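Local atomic coordinates of MutT/nudix family protein (Deinococcus radiodurans, PDB entry 2W4E), a protein that probably hydrolyses ADP-ribose as a magnesium-dependent Nudix pyrophosphatase, represented here by its Nudix domain without the N-terminal part of the protein. Residues G39-G44 / G48-R53. Sequence-based numbering, arbitrary orientation.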
ATOM      1  N   GLY A  39      -9.149   8.497  -9.238  1.00 24.76           N
ATOM      2  CA  GLY A  39     -10.250   9.440  -9.081  1.00 26.21           C
ATOM      3  C   GLY A  39     -11.438   8.806  -8.371  1.00 27.69           C
ATOM      4  O   GLY A  39     -11.560   7.579  -8.307  1.00 25.99           O
ATOM      5  N   GLY A  40     -12.330   9.650  -7.852  1.00 29.67           N
ATOM      6  CA  GLY A  40     -13.516   9.145  -7.143  1.00 31.33           C
ATOM      7  C   GLY A  40     -14.469   8.468  -8.102  1.00 32.63           C
ATOM      8  O   GLY A  40     -14.521   8.831  -9.277  1.00 31.94           O
ATOM      9  N   VAL A  41     -15.219   7.482  -7.605  1.00 33.85           N
ATOM     10  CA  VAL A  41     -16.241   6.801  -8.396  1.00 36.14           C
ATOM     11  C   VAL A  41     -17.542   7.593  -8.221  1.00 39.77           C
ATOM     12  O   VAL A  41     -17.947   7.852  -7.090  1.00 40.03           O
ATOM     13  CB  VAL A  41     -16.443   5.343  -7.909  1.00 35.40           C
ATOM     14  CG1 VAL A  41     -17.557   4.628  -8.670  1.00 34.49           C
ATOM     15  CG2 VAL A  41     -15.125   4.540  -7.986  1.00 33.30           C
ATOM     16  N   GLU A  42     -18.169   7.985  -9.330  1.00 43.09           N
ATOM     17  CA  GLU A  42     -19.425   8.771  -9.308  1.00 47.16           C
ATOM     18  C   GLU A  42     -20.645   7.980  -8.830  1.00 48.79           C
ATOM     19  O   GLU A  42     -20.603   6.748  -8.756  1.00 49.20           O
ATOM     20  CB  GLU A  42     -19.701   9.395 -10.681  1.00 47.22           C
ATOM     21  CG  GLU A  42     -19.052  10.762 -10.871  1.00 49.88           C
ATOM     22  CD  GLU A  42     -18.667  11.063 -12.329  1.00 54.62           C
ATOM     23  OE1 GLU A  42     -19.384  10.630 -13.259  1.00 57.48           O
ATOM     24  OE2 GLU A  42     -17.639  11.750 -12.550  1.00 56.64           O
ATOM     25  N   LYS A  43     -21.722   8.716  -8.512  1.00 51.23           N
ATOM     26  CA  LYS A  43     -22.969   8.180  -7.904  1.00 52.84           C
ATOM     27  C   LYS A  43     -23.490   6.914  -8.555  1.00 53.12           C
ATOM     28  O   LYS A  43     -23.644   5.877  -7.898  1.00 53.75           O
ATOM     29  CB  LYS A  43     -24.109   9.233  -7.943  1.00 53.51           C
ATOM     30  CG  LYS A  43     -25.475   8.718  -7.400  1.00 55.60           C
ATOM     31  CD  LYS A  43     -26.694   9.191  -8.221  1.00 57.00           C
ATOM     32  CE  LYS A  43     -28.019   8.789  -7.547  1.00 56.99           C
ATOM     33  NZ  LYS A  43     -28.112   7.316  -7.285  1.00 57.67           N
ATOM     34  N   GLY A  44     -23.800   7.024  -9.843  1.00 53.42           N
ATOM     35  CA  GLY A  44     -24.414   5.931 -10.559  1.00 53.00           C
ATOM     36  C   GLY A  44     -23.373   5.221 -11.383  1.00 52.84           C
ATOM     37  O   GLY A  44     -23.682   4.729 -12.477  1.00 53.63           O
ATOM     38  N   GLY A  48     -15.831  -0.558 -13.150  1.00 37.47           N
ATOM     39  CA  GLY A  48     -15.272  -0.709 -14.505  1.00 35.24           C
ATOM     40  C   GLY A  48     -15.375   0.586 -15.274  1.00 33.98           C
ATOM     41  O   GLY A  48     -14.417   1.015 -15.913  1.00 32.54           O
ATOM     42  N   ALA A  49     -16.535   1.248 -15.158  1.00 33.26           N
ATOM     43  CA  ALA A  49     -16.813   2.477 -15.908  1.00 32.75           C
ATOM     44  C   ALA A  49     -16.091   3.699 -15.362  1.00 32.48           C
ATOM     45  O   ALA A  49     -15.602   4.541 -16.140  1.00 33.41           O
ATOM     46  CB  ALA A  49     -18.332   2.742 -15.981  1.00 33.33           C
ATOM     47  N   ALA A  50     -16.037   3.826 -14.035  1.00 31.23           N
ATOM     48  CA  ALA A  50     -15.227   4.882 -13.413  1.00 30.33           C
ATOM     49  C   ALA A  50     -13.752   4.764 -13.873  1.00 29.38           C
ATOM     50  O   ALA A  50     -13.094   5.768 -14.209  1.00 29.21           O
ATOM     51  CB  ALA A  50     -15.310   4.771 -11.887  1.00 29.77           C
ATOM     52  N   ALA A  51     -13.256   3.536 -13.882  1.00 28.80           N
ATOM     53  CA  ALA A  51     -11.844   3.266 -14.271  1.00 29.30           C
ATOM     54  C   ALA A  51     -11.513   3.757 -15.689  1.00 28.92           C
ATOM     55  O   ALA A  51     -10.587   4.537 -15.856  1.00 29.58           O
ATOM     56  CB  ALA A  51     -11.469   1.775 -14.059  1.00 28.29           C
ATOM     57  N   ALA A  52     -12.314   3.382 -16.689  1.00 30.07           N
ATOM     58  CA  ALA A  52     -12.102   3.850 -18.064  1.00 29.52           C
ATOM     59  C   ALA A  52     -12.208   5.380 -18.196  1.00 29.58           C
ATOM     60  O   ALA A  52     -11.359   6.025 -18.835  1.00 29.61           O
ATOM     61  CB  ALA A  52     -13.051   3.147 -19.013  1.00 29.92           C
ATOM     62  N   ARG A  53     -13.211   5.961 -17.534  1.00 29.08           N
ATOM     63  CA  ARG A  53     -13.405   7.388 -17.538  1.00 29.18           C
ATOM     64  C   ARG A  53     -12.169   8.139 -17.035  1.00 28.91           C
ATOM     65  O   ARG A  53     -11.674   9.075 -17.676  1.00 29.07           O
ATOM     66  CB  ARG A  53     -14.656   7.793 -16.701  1.00 29.29           C
ATOM     67  CG  ARG A  53     -14.842   9.288 -16.777  1.00 30.60           C
ATOM     68  CD  ARG A  53     -15.890   9.952 -15.885  1.00 34.05           C
ATOM     69  NE  ARG A  53     -16.084   9.260 -14.621  1.00 36.23           N
ATOM     70  CZ  ARG A  53     -15.349   9.457 -13.539  1.00 37.42           C
ATOM     71  NH1 ARG A  53     -14.339  10.333 -13.562  1.00 40.75           N
ATOM     72  NH2 ARG A  53     -15.620   8.773 -12.435  1.00 36.96           N
TER
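R53 reaches from helix 47-59 back to E42 and the G40 carbonyl, closing the start of the Nudix box, the loop-helix-loop signature of this hydrolase family, which here begins at the end of strand 37-40. From CB the arginine runs out extended, CG anti to the backbone N (chi1 -178°), and only at chi3 does the chain bend, turning the guanidinium toward the loop. CD merely skirts the E42 carboxylate, 4.2 Å from OE2. NE forms a salt bridge with E45, in the turn before the helix, and lies 3.6 Å from E42 OE2. That second salt bridge rests on charge alone: OE2 sits over the guanidinium face, 3.4 Å from CZ, with the two planes stacked only 17° apart. NH1 pairs with E57, one helical turn further on, so three carboxylates share one cation. A lysine in its place, without the flat guanidinium, would probably leave the E42 carboxylate no face to lie on and fail to hold E45, E57 and the G40 carbonyl at once. Nearer the start of the helix segment, A50 CB packs against both methyls of V41, CG1 and CG2 each 3.9 Å away, beside strand 6-14. NH2 ends the chain at the guanidinium edge, giving the G40 O a weak in-plane hydrogen bond of 3.3 Å.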